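Local atomic coordinates of arginine--tRNA ligase (PDB entry 3FNR), a protein that attaches arginine to its cognate tRNA at the expense of ATP, which is split to AMP and diphosphate. Residues A[362-367]-A[425-430]; A[13-18]-A[432-437]; A[377-382]-A[404-409]. The protein carries 1 engineered substitution. All coordinates share one frame; numbering follows the deposited sequence.

Interaction 1 of 3, residues A[362-367]-A[425-430]; sequences MKADLQ and ENDLLK
Lys430 sets its CG anti to the backbone N (chi1 -169°) and stays extended from there to its end, a straight arm that carries NZ off helix 425-445 to the loop 362-367. The ammonium bonds there to two backbone carbonyls. Ala364 O receives Lys430 NZ almost head-on, at 2.8 Å with a C=O...N angle of 162°. Met362 O takes Lys430 NZ at 3.1 Å, with the nitrogen tilted out of the carbonyl plane. Asn9 OD1 and probably Asn13 OD1, both of helix 5-17, also accept from NZ; with four oxygens round three N-H groups one hydrogen is probably shared, as a lysine's tetrahedral end allows. The methylenes of Lys430 run across Leu366 at about a right angle, CD1 of the leucine lying 3.7 Å from CD.

One helical turn earlier, Asp427 works the other way, as an acceptor. The backbone N of Leu366 donates to Asp427 OD1 over 3.0 Å, arriving from above the carboxylate plane, while OD2 is held by Ser368 OG. Between these grips Ala364 points its CB at the helix, 3.8 Å from the backbone C of Asn426, a closeness that suits a bare methyl. Asp365 OD1 closes an Asx turn by accepting from Gln367 N, 3.1 Å away, and shares a bridging water with Asp427 OD2.

The two aspartates bring like charges near each other, and the water, donating to both, probably eases their repulsion. These bonds probably help fix the shape of an irregular loop, its carbonyls gathered by a buried cation and an amide taken by a carboxylate.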
ATOM      1  N   MET A 362     -36.964   2.354   4.937  1.00 52.01           N
ATOM      2  CA  MET A 362     -36.636   3.425   3.994  1.00 57.06           C
ATOM      3  C   MET A 362     -37.622   4.594   4.038  1.00 58.05           C
ATOM      4  O   MET A 362     -37.222   5.761   3.964  1.00 62.56           O
ATOM      5  CB  MET A 362     -36.608   2.841   2.576  1.00 59.39           C
ATOM      6  CG  MET A 362     -36.044   3.763   1.513  1.00 68.78           C
ATOM      7  SD  MET A 362     -34.254   3.827   1.561  1.00 68.47           S
ATOM      8  CE  MET A 362     -33.839   2.349   0.631  1.00 72.28           C
ATOM      9  N   LYS A 363     -38.902   4.255   4.172  1.00 56.97           N
ATOM     10  CA  LYS A 363     -40.017   5.211   4.217  1.00 57.31           C
ATOM     11  C   LYS A 363     -40.031   6.150   5.426  1.00 53.18           C
ATOM     12  O   LYS A 363     -40.783   7.123   5.435  1.00 54.59           O
ATOM     13  CB  LYS A 363     -41.356   4.460   4.138  1.00 61.71           C
ATOM     14  CG  LYS A 363     -41.346   3.044   4.755  1.00 70.41           C
ATOM     15  CD  LYS A 363     -41.624   3.030   6.263  1.00 73.64           C
ATOM     16  CE  LYS A 363     -43.044   2.560   6.588  1.00 78.88           C
ATOM     17  NZ  LYS A 363     -44.074   3.626   6.413  1.00 81.50           N
ATOM     18  N   ALA A 364     -39.225   5.849   6.442  1.00 47.97           N
ATOM     19  CA  ALA A 364     -39.096   6.716   7.614  1.00 41.59           C
ATOM     20  C   ALA A 364     -38.449   8.041   7.228  1.00 43.56           C
ATOM     21  O   ALA A 364     -37.638   8.083   6.306  1.00 44.80           O
ATOM     22  CB  ALA A 364     -38.299   6.029   8.680  1.00 37.59           C
ATOM     23  N   ASP A 365     -38.816   9.118   7.920  1.00 41.35           N
ATOM     24  CA  ASP A 365     -38.353  10.447   7.529  1.00 43.06           C
ATOM     25  C   ASP A 365     -37.301  11.057   8.459  1.00 43.50           C
ATOM     26  O   ASP A 365     -36.795  12.149   8.187  1.00 39.47           O
ATOM     27  CB  ASP A 365     -39.534  11.405   7.345  1.00 46.86           C
ATOM     28  CG  ASP A 365     -40.432  11.488   8.573  1.00 53.89           C
ATOM     29  OD1 ASP A 365     -39.942  11.347   9.718  1.00 52.33           O
ATOM     30  OD2 ASP A 365     -41.646  11.709   8.384  1.00 61.35           O
ATOM     31  N   LEU A 366     -37.006  10.360   9.559  1.00 42.29           N
ATOM     32  CA  LEU A 366     -35.947  10.745  10.515  1.00 41.48           C
ATOM     33  C   LEU A 366     -36.282  11.972  11.375  1.00 41.52           C
ATOM     34  O   LEU A 366     -35.434  12.470  12.117  1.00 40.09           O
ATOM     35  CB  LEU A 366     -34.598  10.937   9.796  1.00 35.98           C
ATOM     36  CG  LEU A 366     -33.626   9.767   9.590  1.00 45.75           C
ATOM     37  CD1 LEU A 366     -34.266   8.407   9.679  1.00 33.96           C
ATOM     38  CD2 LEU A 366     -32.885   9.915   8.276  1.00 44.32           C
ATOM     39  N   GLN A 367     -37.527  12.433  11.297  1.00 40.46           N
ATOM     40  CA  GLN A 367     -37.942  13.658  11.971  1.00 40.17           C
ATOM     41  C   GLN A 367     -37.926  13.529  13.500  1.00 43.01           C
ATOM     42  O   GLN A 367     -37.732  14.514  14.205  1.00 37.36           O
ATOM     43  CB  GLN A 367     -39.322  14.085  11.474  1.00 44.87           C
ATOM     44  CG  GLN A 367     -39.517  15.596  11.362  1.00 58.07           C
ATOM     45  CD  GLN A 367     -38.577  16.245  10.360  1.00 55.74           C
ATOM     46  OE1 GLN A 367     -38.531  15.867   9.188  1.00 55.57           O
ATOM     47  NE2 GLN A 367     -37.823  17.234  10.822  1.00 62.42           N
ATOM     48  N   GLU A 425     -39.019   3.076  15.844  1.00 47.74           N
ATOM     49  CA  GLU A 425     -38.136   1.973  15.488  1.00 48.10           C
ATOM     50  C   GLU A 425     -37.547   2.177  14.098  1.00 44.47           C
ATOM     51  O   GLU A 425     -36.330   2.105  13.923  1.00 43.95           O
ATOM     52  CB  GLU A 425     -38.908   0.652  15.568  1.00 45.64           C
ATOM     53  CG  GLU A 425     -38.092  -0.594  15.281  1.00 52.58           C
ATOM     54  CD  GLU A 425     -38.925  -1.862  15.331  1.00 58.06           C
ATOM     55  OE1 GLU A 425     -39.048  -2.532  14.285  1.00 65.47           O
ATOM     56  OE2 GLU A 425     -39.464  -2.185  16.412  1.00 68.16           O
ATOM     57  N   ASN A 426     -38.415   2.462  13.130  1.00 41.77           N
ATOM     58  CA  ASN A 426     -38.010   2.662  11.744  1.00 43.57           C
ATOM     59  C   ASN A 426     -37.022   3.808  11.528  1.00 44.54           C
ATOM     60  O   ASN A 426     -36.086   3.670  10.741  1.00 45.51           O
ATOM     61  CB  ASN A 426     -39.240   2.825  10.852  1.00 44.68           C
ATOM     62  CG  ASN A 426     -40.043   1.547  10.742  1.00 49.60           C
ATOM     63  OD1 ASN A 426     -39.657   0.514  11.288  1.00 50.83           O
ATOM     64  ND2 ASN A 426     -41.166   1.609  10.036  1.00 49.60           N
ATOM     65  N   ASP A 427     -37.239   4.920  12.233  1.00 40.08           N
ATOM     66  CA  ASP A 427     -36.338   6.078  12.218  1.00 39.32           C
ATOM     67  C   ASP A 427     -34.947   5.695  12.694  1.00 37.68           C
ATOM     68  O   ASP A 427     -33.942   6.030  12.055  1.00 40.54           O
ATOM     69  CB  ASP A 427     -36.881   7.194  13.119  1.00 38.96           C
ATOM     70  CG  ASP A 427     -37.754   8.195  12.374  1.00 44.85           C
ATOM     71  OD1 ASP A 427     -37.996   8.027  11.163  1.00 46.85           O
ATOM     72  OD2 ASP A 427     -38.194   9.177  13.005  1.00 46.71           O
ATOM     73  N   LEU A 428     -34.899   4.983  13.814  1.00 36.22           N
ATOM     74  CA  LEU A 428     -33.640   4.535  14.404  1.00 36.27           C
ATOM     75  C   LEU A 428     -32.941   3.492  13.536  1.00 36.27           C
ATOM     76  O   LEU A 428     -31.739   3.574  13.321  1.00 35.59           O
ATOM     77  CB  LEU A 428     -33.870   4.004  15.817  1.00 34.55           C
ATOM     78  CG  LEU A 428     -34.385   5.041  16.822  1.00 33.32           C
ATOM     79  CD1 LEU A 428     -34.880   4.360  18.095  1.00 36.81           C
ATOM     80  CD2 LEU A 428     -33.307   6.056  17.143  1.00 30.43           C
ATOM     81  N   LEU A 429     -33.700   2.525  13.032  1.00 39.00           N
ATOM     82  CA  LEU A 429     -33.161   1.537  12.106  1.00 38.30           C
ATOM     83  C   LEU A 429     -32.585   2.175  10.839  1.00 40.06           C
ATOM     84  O   LEU A 429     -31.489   1.810  10.416  1.00 42.50           O
ATOM     85  CB  LEU A 429     -34.214   0.486  11.753  1.00 36.53           C
ATOM     86  CG  LEU A 429     -34.575  -0.497  12.872  1.00 42.75           C
ATOM     87  CD1 LEU A 429     -35.707  -1.413  12.426  1.00 46.06           C
ATOM     88  CD2 LEU A 429     -33.364  -1.311  13.328  1.00 37.92           C
ATOM     89  N   LYS A 430     -33.308   3.131  10.252  1.00 36.31           N
ATOM     90  CA  LYS A 430     -32.845   3.812   9.035  1.00 37.56           C
ATOM     91  C   LYS A 430     -31.545   4.568   9.311  1.00 39.92           C
ATOM     92  O   LYS A 430     -30.603   4.509   8.511  1.00 36.35           O
ATOM     93  CB  LYS A 430     -33.906   4.761   8.483  1.00 34.60           C
ATOM     94  CG  LYS A 430     -33.597   5.293   7.079  1.00 38.51           C
ATOM     95  CD  LYS A 430     -34.610   6.344   6.643  1.00 38.71           C
ATOM     96  CE  LYS A 430     -34.149   7.098   5.413  1.00 37.03           C
ATOM     97  NZ  LYS A 430     -35.235   7.968   4.878  1.00 34.15           N
TER
HETATM   98  O   HOH W   1     -40.445  10.698  12.332  1.00 40.21           O

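Interaction 2 of 3, residues A[13-18]-A[432-437]; sequences NQALTN and FSLVAL
Leu16 meets Leu434 at about a right angle, the forked end of the first lying across the second, with CD2 of Leu16 4.2 Å from CD1 of Leu434. That same CD2 reaches over to Ser433, whose OG is 3.4 Å away, so the leucine tip sits over the hydroxyl and beside the neighbouring isobutyl group. Ser433 OG stands between its own backbone N and carbonyl carbon (chi1 75°), a rotamer that lets it fold back and bond to Lys430 O on its own helix. A small serine with its hydroxyl bound in this way can lie beneath a leucine in a buried interface. Ala15, one residue earlier on the N-terminal helix, points its methyl toward the partner helix and meets CD1 of Leu434 at 3.8 Å. Its short side chain leaves room for the longer leucines that come from the other side.

The segments 13-17 and 432-437 of helices 5-17 and 425-445 cross at 62°, their axes approaching to 10.5 Å. Helix 425-445 belongs to the DALR anticodon-binding domain, and the chain's first helix packs against it although more than 400 residues separate the two in sequence. The contact therefore brings the N-terminal end of the chain onto the all-helical domain near its C-terminus.

Further along, Leu437 also points toward helix 5-17, and its CD2 comes to rest 3.7 Å from the carbonyl oxygen Ala15 O and 4.3 Å from CD2 of Leu16. A branched leucine suits position 434 because its two methyls touch different neighbours: CD1 faces helix 5-17, while CD2 packs on Leu377 and Leu381 of helix 371-381. Leu437 and Ala15 both touch Phe22.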
ATOM      1  N   ASN A  13     -31.822   9.111   1.831  1.00 42.89           N
ATOM      2  CA  ASN A  13     -32.560   8.379   0.805  1.00 43.43           C
ATOM      3  C   ASN A  13     -31.734   8.124  -0.451  1.00 45.73           C
ATOM      4  O   ASN A  13     -31.812   7.047  -1.028  1.00 48.30           O
ATOM      5  CB  ASN A  13     -33.849   9.108   0.437  1.00 42.23           C
ATOM      6  CG  ASN A  13     -34.962   8.874   1.441  1.00 42.24           C
ATOM      7  OD1 ASN A  13     -34.952   7.895   2.189  1.00 42.77           O
ATOM      8  ND2 ASN A  13     -35.939   9.772   1.451  1.00 43.76           N
ATOM      9  N   GLN A  14     -30.941   9.111  -0.860  1.00 44.81           N
ATOM     10  CA  GLN A  14     -30.077   8.975  -2.039  1.00 47.36           C
ATOM     11  C   GLN A  14     -28.960   7.964  -1.817  1.00 45.59           C
ATOM     12  O   GLN A  14     -28.651   7.163  -2.704  1.00 47.87           O
ATOM     13  CB  GLN A  14     -29.494  10.327  -2.433  1.00 50.68           C
ATOM     14  CG  GLN A  14     -30.533  11.277  -3.026  1.00 66.76           C
ATOM     15  CD  GLN A  14     -30.117  12.734  -2.957  1.00 80.30           C
ATOM     16  OE1 GLN A  14     -30.966  13.630  -2.902  1.00 83.49           O
ATOM     17  NE2 GLN A  14     -28.805  12.983  -2.956  1.00 84.46           N
ATOM     18  N   ALA A  15     -28.371   8.014  -0.625  1.00 38.95           N
ATOM     19  CA  ALA A  15     -27.332   7.091  -0.212  1.00 39.96           C
ATOM     20  C   ALA A  15     -27.842   5.658  -0.158  1.00 41.49           C
ATOM     21  O   ALA A  15     -27.176   4.740  -0.628  1.00 38.70           O
ATOM     22  CB  ALA A  15     -26.794   7.503   1.146  1.00 35.19           C
ATOM     23  N   LEU A  16     -29.031   5.473   0.411  1.00 42.29           N
ATOM     24  CA  LEU A  16     -29.570   4.132   0.633  1.00 43.44           C
ATOM     25  C   LEU A  16     -30.228   3.499  -0.604  1.00 46.26           C
ATOM     26  O   LEU A  16     -30.335   2.273  -0.685  1.00 45.74           O
ATOM     27  CB  LEU A  16     -30.537   4.128   1.823  1.00 40.73           C
ATOM     28  CG  LEU A  16     -29.964   4.499   3.195  1.00 39.54           C
ATOM     29  CD1 LEU A  16     -31.104   4.837   4.146  1.00 33.54           C
ATOM     30  CD2 LEU A  16     -29.082   3.391   3.760  1.00 40.89           C
ATOM     31  N   THR A  17     -30.675   4.329  -1.545  1.00 47.12           N
ATOM     32  CA  THR A  17     -31.275   3.845  -2.794  1.00 50.48           C
ATOM     33  C   THR A  17     -30.194   3.263  -3.714  1.00 53.48           C
ATOM     34  O   THR A  17     -30.427   2.270  -4.407  1.00 58.37           O
ATOM     35  CB  THR A  17     -32.077   4.963  -3.511  1.00 53.12           C
ATOM     36  OG1 THR A  17     -33.048   5.504  -2.605  1.00 53.77           O
ATOM     37  CG2 THR A  17     -32.808   4.442  -4.756  1.00 56.51           C
ATOM     38  N   ASN A  18     -29.009   3.868  -3.699  1.00 53.81           N
ATOM     39  CA  ASN A  18     -27.870   3.362  -4.473  1.00 54.79           C
ATOM     40  C   ASN A  18     -26.648   3.180  -3.577  1.00 52.41           C
ATOM     41  O   ASN A  18     -25.711   3.976  -3.657  1.00 50.65           O
ATOM     42  CB  ASN A  18     -27.518   4.319  -5.619  1.00 55.15           C
ATOM     43  CG  ASN A  18     -28.740   4.829  -6.357  1.00 62.47           C
ATOM     44  OD1 ASN A  18     -29.259   4.164  -7.255  1.00 64.39           O
ATOM     45  ND2 ASN A  18     -29.200   6.025  -5.989  1.00 60.40           N
ATOM     46  N   PHE A 432     -29.428   3.712  11.609  1.00 30.48           N
ATOM     47  CA  PHE A 432     -28.428   2.659  11.786  1.00 37.31           C
ATOM     48  C   PHE A 432     -27.953   2.109  10.448  1.00 34.40           C
ATOM     49  O   PHE A 432     -26.763   1.839  10.282  1.00 38.11           O
ATOM     50  CB  PHE A 432     -28.975   1.525  12.661  1.00 33.86           C
ATOM     51  CG  PHE A 432     -29.041   1.853  14.138  1.00 35.36           C
ATOM     52  CD1 PHE A 432     -29.174   0.830  15.065  1.00 33.67           C
ATOM     53  CD2 PHE A 432     -28.962   3.167  14.601  1.00 39.64           C
ATOM     54  CE1 PHE A 432     -29.244   1.105  16.420  1.00 35.67           C
ATOM     55  CE2 PHE A 432     -29.039   3.456  15.960  1.00 38.82           C
ATOM     56  CZ  PHE A 432     -29.176   2.424  16.869  1.00 38.08           C
ATOM     57  N   SER A 433     -28.876   1.984   9.492  1.00 34.10           N
ATOM     58  CA  SER A 433     -28.560   1.434   8.172  1.00 38.67           C
ATOM     59  C   SER A 433     -27.576   2.326   7.442  1.00 41.01           C
ATOM     60  O   SER A 433     -26.739   1.847   6.679  1.00 47.31           O
ATOM     61  CB  SER A 433     -29.818   1.241   7.327  1.00 34.35           C
ATOM     62  OG  SER A 433     -30.299   2.478   6.844  1.00 43.40           O
ATOM     63  N   LEU A 434     -27.666   3.624   7.712  1.00 36.58           N
ATOM     64  CA  LEU A 434     -26.746   4.583   7.138  1.00 41.87           C
ATOM     65  C   LEU A 434     -25.362   4.557   7.803  1.00 38.06           C
ATOM     66  O   LEU A 434     -24.348   4.712   7.124  1.00 41.35           O
ATOM     67  CB  LEU A 434     -27.362   5.970   7.202  1.00 43.03           C
ATOM     68  CG  LEU A 434     -26.722   7.049   6.343  1.00 50.94           C
ATOM     69  CD1 LEU A 434     -26.851   6.740   4.852  1.00 49.89           C
ATOM     70  CD2 LEU A 434     -27.417   8.318   6.685  1.00 52.92           C
ATOM     71  N   VAL A 435     -25.328   4.363   9.119  1.00 37.52           N
ATOM     72  CA  VAL A 435     -24.071   4.180   9.865  1.00 35.50           C
ATOM     73  C   VAL A 435     -23.340   2.913   9.393  1.00 38.69           C
ATOM     74  O   VAL A 435     -22.138   2.940   9.137  1.00 37.41           O
ATOM     75  CB  VAL A 435     -24.312   4.134  11.399  1.00 34.82           C
ATOM     76  CG1 VAL A 435     -23.013   3.910  12.170  1.00 28.67           C
ATOM     77  CG2 VAL A 435     -24.988   5.432  11.874  1.00 34.09           C
ATOM     78  N   ALA A 436     -24.083   1.819   9.253  1.00 37.09           N
ATOM     79  CA  ALA A 436     -23.535   0.575   8.729  1.00 38.13           C
ATOM     80  C   ALA A 436     -22.926   0.774   7.337  1.00 39.16           C
ATOM     81  O   ALA A 436     -21.882   0.198   7.030  1.00 40.53           O
ATOM     82  CB  ALA A 436     -24.606  -0.509   8.697  1.00 34.24           C
ATOM     83  N   LEU A 437     -23.567   1.614   6.525  1.00 38.06           N
ATOM     84  CA  LEU A 437     -23.128   1.869   5.160  1.00 38.91           C
ATOM     85  C   LEU A 437     -21.824   2.662   5.103  1.00 40.86           C
ATOM     86  O   LEU A 437     -20.950   2.341   4.300  1.00 34.29           O
ATOM     87  CB  LEU A 437     -24.232   2.563   4.353  1.00 42.22           C
ATOM     88  CG  LEU A 437     -23.948   2.948   2.892  1.00 42.89           C
ATOM     89  CD1 LEU A 437     -23.614   1.729   2.024  1.00 41.65           C
ATOM     90  CD2 LEU A 437     -25.094   3.743   2.308  1.00 40.00           C
TER

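Interaction 3 of 3, residues A[377-382]-A[404-409]; sequences LFEALN and KNLAAN
Glu379 reaches straight across from helix 371-381 to Asn409 on helix 398-416, and the closest packing of the contact gathers along this one side chain. Its carboxylate receives the amide nitrogen of Asn409: ND2 to OE2 is 2.9 Å, with the donor on the syn side and only 16° out of the carboxylate plane, while the bond from the same ND2 to OE1, at 3.0 Å, is bent and weak. The two flat groups are turned 42° against each other. Glutamate suits the place because its chain, extended beyond CG, is long enough to span the gap and offers two acceptors to one amide.

Its methylenes are covered on the inner side by Leu406, whose CD1 lies 3.9 Å from CG of Glu379; the two side chains slide past each other in opposite directions. On the outer side the contact is looser: exposed Asn405 meets Glu379 OE1 with its backbone C at 3.5 Å and with CB at 3.8 Å. Asn409 is exposed too, yet holds the carboxylate. Polar amides fit this border with solvent, while leucine fits the buried flank.

Segments 377-381 and 404-409 run roughly antiparallel, at 153°, their axes 10.5 Å apart at closest, within the DALR anticodon-binding domain. Tyr402 OH of helix 398-416 bonds to Glu379 O, Leu377 and Ala380 pack on helix 425-445, and Ala407 faces helix 336-353.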
ATOM      1  N   LEU A 377     -26.333  11.023  12.355  1.00 39.34           N
ATOM      2  CA  LEU A 377     -26.790  11.085  10.970  1.00 36.88           C
ATOM      3  C   LEU A 377     -25.853  11.949  10.134  1.00 39.52           C
ATOM      4  O   LEU A 377     -25.399  11.521   9.067  1.00 36.28           O
ATOM      5  CB  LEU A 377     -28.222  11.631  10.908  1.00 34.15           C
ATOM      6  CG  LEU A 377     -28.864  12.024   9.573  1.00 38.67           C
ATOM      7  CD1 LEU A 377     -28.987  10.839   8.645  1.00 40.57           C
ATOM      8  CD2 LEU A 377     -30.239  12.638   9.819  1.00 24.22           C
ATOM      9  N   PHE A 378     -25.561  13.154  10.627  1.00 37.50           N
ATOM     10  CA  PHE A 378     -24.617  14.044   9.960  1.00 39.93           C
ATOM     11  C   PHE A 378     -23.273  13.359   9.773  1.00 40.67           C
ATOM     12  O   PHE A 378     -22.706  13.404   8.682  1.00 41.62           O
ATOM     13  CB  PHE A 378     -24.403  15.349  10.731  1.00 43.35           C
ATOM     14  CG  PHE A 378     -23.384  16.261  10.082  1.00 46.73           C
ATOM     15  CD1 PHE A 378     -23.743  17.075   9.009  1.00 52.51           C
ATOM     16  CD2 PHE A 378     -22.058  16.284  10.524  1.00 48.86           C
ATOM     17  CE1 PHE A 378     -22.804  17.908   8.392  1.00 54.61           C
ATOM     18  CE2 PHE A 378     -21.111  17.110   9.915  1.00 50.86           C
ATOM     19  CZ  PHE A 378     -21.488  17.927   8.848  1.00 49.80           C
ATOM     20  N   GLU A 379     -22.784  12.736  10.846  1.00 36.18           N
ATOM     21  CA  GLU A 379     -21.501  12.045  10.850  1.00 40.03           C
ATOM     22  C   GLU A 379     -21.473  10.952   9.784  1.00 40.10           C
ATOM     23  O   GLU A 379     -20.488  10.819   9.060  1.00 39.67           O
ATOM     24  CB  GLU A 379     -21.215  11.460  12.238  1.00 38.88           C
ATOM     25  CG  GLU A 379     -19.749  11.093  12.485  1.00 44.12           C
ATOM     26  CD  GLU A 379     -19.469  10.669  13.925  1.00 47.49           C
ATOM     27  OE1 GLU A 379     -18.292  10.711  14.344  1.00 54.56           O
ATOM     28  OE2 GLU A 379     -20.420  10.302  14.647  1.00 55.69           O
ATOM     29  N   ALA A 380     -22.563  10.193   9.677  1.00 34.77           N
ATOM     30  CA  ALA A 380     -22.671   9.150   8.655  1.00 36.85           C
ATOM     31  C   ALA A 380     -22.509   9.744   7.257  1.00 36.54           C
ATOM     32  O   ALA A 380     -21.702   9.253   6.464  1.00 37.11           O
ATOM     33  CB  ALA A 380     -24.001   8.396   8.773  1.00 35.85           C
ATOM     34  N   LEU A 381     -23.237  10.827   6.983  1.00 34.41           N
ATOM     35  CA  LEU A 381     -23.239  11.456   5.661  1.00 35.16           C
ATOM     36  C   LEU A 381     -21.963  12.242   5.342  1.00 39.81           C
ATOM     37  O   LEU A 381     -21.651  12.465   4.175  1.00 48.35           O
ATOM     38  CB  LEU A 381     -24.477  12.344   5.493  1.00 35.09           C
ATOM     39  CG  LEU A 381     -25.798  11.572   5.507  1.00 37.25           C
ATOM     40  CD1 LEU A 381     -26.971  12.520   5.669  1.00 41.33           C
ATOM     41  CD2 LEU A 381     -25.954  10.730   4.240  1.00 42.39           C
ATOM     42  N   ASN A 382     -21.230  12.629   6.385  1.00 35.46           N
ATOM     43  CA  ASN A 382     -19.996  13.404   6.265  1.00 39.73           C
ATOM     44  C   ASN A 382     -18.809  12.626   5.668  1.00 41.72           C
ATOM     45  O   ASN A 382     -17.749  13.210   5.455  1.00 39.46           O
ATOM     46  CB  ASN A 382     -19.597  13.942   7.642  1.00 33.81           C
ATOM     47  CG  ASN A 382     -18.521  15.029   7.574  1.00 43.78           C
ATOM     48  OD1 ASN A 382     -17.524  14.980   8.305  1.00 43.99           O
ATOM     49  ND2 ASN A 382     -18.714  16.002   6.694  1.00 30.71           N
ATOM     50  N   LYS A 404     -13.172   5.428  13.749  1.00 43.27           N
ATOM     51  CA  LYS A 404     -13.034   5.368  15.203  1.00 45.87           C
ATOM     52  C   LYS A 404     -14.102   6.192  15.908  1.00 43.85           C
ATOM     53  O   LYS A 404     -14.804   5.694  16.789  1.00 43.70           O
ATOM     54  CB  LYS A 404     -11.667   5.900  15.630  1.00 49.09           C
ATOM     55  CG  LYS A 404     -10.675   4.849  16.049  1.00 61.74           C
ATOM     56  CD  LYS A 404      -9.518   5.467  16.846  1.00 77.80           C
ATOM     57  CE  LYS A 404      -8.749   6.518  16.038  1.00 81.55           C
ATOM     58  NZ  LYS A 404      -7.591   7.085  16.792  1.00 83.57           N
ATOM     59  N   ASN A 405     -14.207   7.457  15.515  1.00 41.30           N
ATOM     60  CA  ASN A 405     -15.162   8.369  16.113  1.00 43.16           C
ATOM     61  C   ASN A 405     -16.605   7.979  15.808  1.00 41.09           C
ATOM     62  O   ASN A 405     -17.468   8.079  16.673  1.00 44.04           O
ATOM     63  CB  ASN A 405     -14.875   9.801  15.673  1.00 45.96           C
ATOM     64  CG  ASN A 405     -13.528  10.304  16.164  1.00 59.18           C
ATOM     65  OD1 ASN A 405     -13.095   9.994  17.279  1.00 65.48           O
ATOM     66  ND2 ASN A 405     -12.860  11.093  15.333  1.00 66.08           N
ATOM     67  N   LEU A 406     -16.859   7.519  14.589  1.00 40.12           N
ATOM     68  CA  LEU A 406     -18.201   7.086  14.200  1.00 34.53           C
ATOM     69  C   LEU A 406     -18.649   5.846  14.974  1.00 37.14           C
ATOM     70  O   LEU A 406     -19.823   5.741  15.354  1.00 33.78           O
ATOM     71  CB  LEU A 406     -18.256   6.817  12.701  1.00 31.71           C
ATOM     72  CG  LEU A 406     -19.562   6.336  12.053  1.00 37.87           C
ATOM     73  CD1 LEU A 406     -20.673   7.363  12.193  1.00 36.09           C
ATOM     74  CD2 LEU A 406     -19.320   6.042  10.599  1.00 33.51           C
ATOM     75  N   ALA A 407     -17.724   4.914  15.206  1.00 38.07           N
ATOM     76  CA  ALA A 407     -18.036   3.703  15.974  1.00 39.36           C
ATOM     77  C   ALA A 407     -18.315   4.057  17.434  1.00 41.71           C
ATOM     78  O   ALA A 407     -19.268   3.546  18.016  1.00 41.39           O
ATOM     79  CB  ALA A 407     -16.918   2.694  15.889  1.00 42.34           C
ATOM     80  N   ALA A 408     -17.489   4.940  17.999  1.00 32.39           N
ATOM     81  CA  ALA A 408     -17.643   5.395  19.377  1.00 34.58           C
ATOM     82  C   ALA A 408     -19.017   6.032  19.580  1.00 39.56           C
ATOM     83  O   ALA A 408     -19.748   5.653  20.493  1.00 39.97           O
ATOM     84  CB  ALA A 408     -16.545   6.390  19.737  1.00 30.36           C
ATOM     85  N   ASN A 409     -19.356   6.980  18.706  1.00 37.28           N
ATOM     86  CA  ASN A 409     -20.626   7.682  18.758  1.00 37.66           C
ATOM     87  C   ASN A 409     -21.823   6.781  18.517  1.00 37.55           C
ATOM     88  O   ASN A 409     -22.830   6.927  19.202  1.00 37.47           O
ATOM     89  CB  ASN A 409     -20.625   8.852  17.789  1.00 40.96           C
ATOM     90  CG  ASN A 409     -19.638   9.913  18.185  1.00 37.38           C
ATOM     91  OD1 ASN A 409     -19.406  10.147  19.367  1.00 47.09           O
ATOM     92  ND2 ASN A 409     -19.032  10.551  17.198  1.00 41.39           N
TER

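How the interactions relate
Interactions 1 and 3 lie within the DALR anticodon-binding domain; interaction 2 joins its helix 425-445 to helix 5-17. Interactions 1 and 2 are about 11 Å apart between centres and share helix 425-445; the centre of interaction 3 lies about 13 Å from that of interaction 2 and about 17 Å from that of interaction 1. Along the chain, 377-382 and 404-409 fall between the two halves of interaction 1, which in turn fall between those of interaction 2. Val435 packing on Leu406 joins interactions 2 and 3, and Leu366 packing on Leu377 joins 1 and 3. Through interaction 2, and through Asn13, which probably bonds to Lys430, helix 5-17 is built into the C-terminal helical bundle.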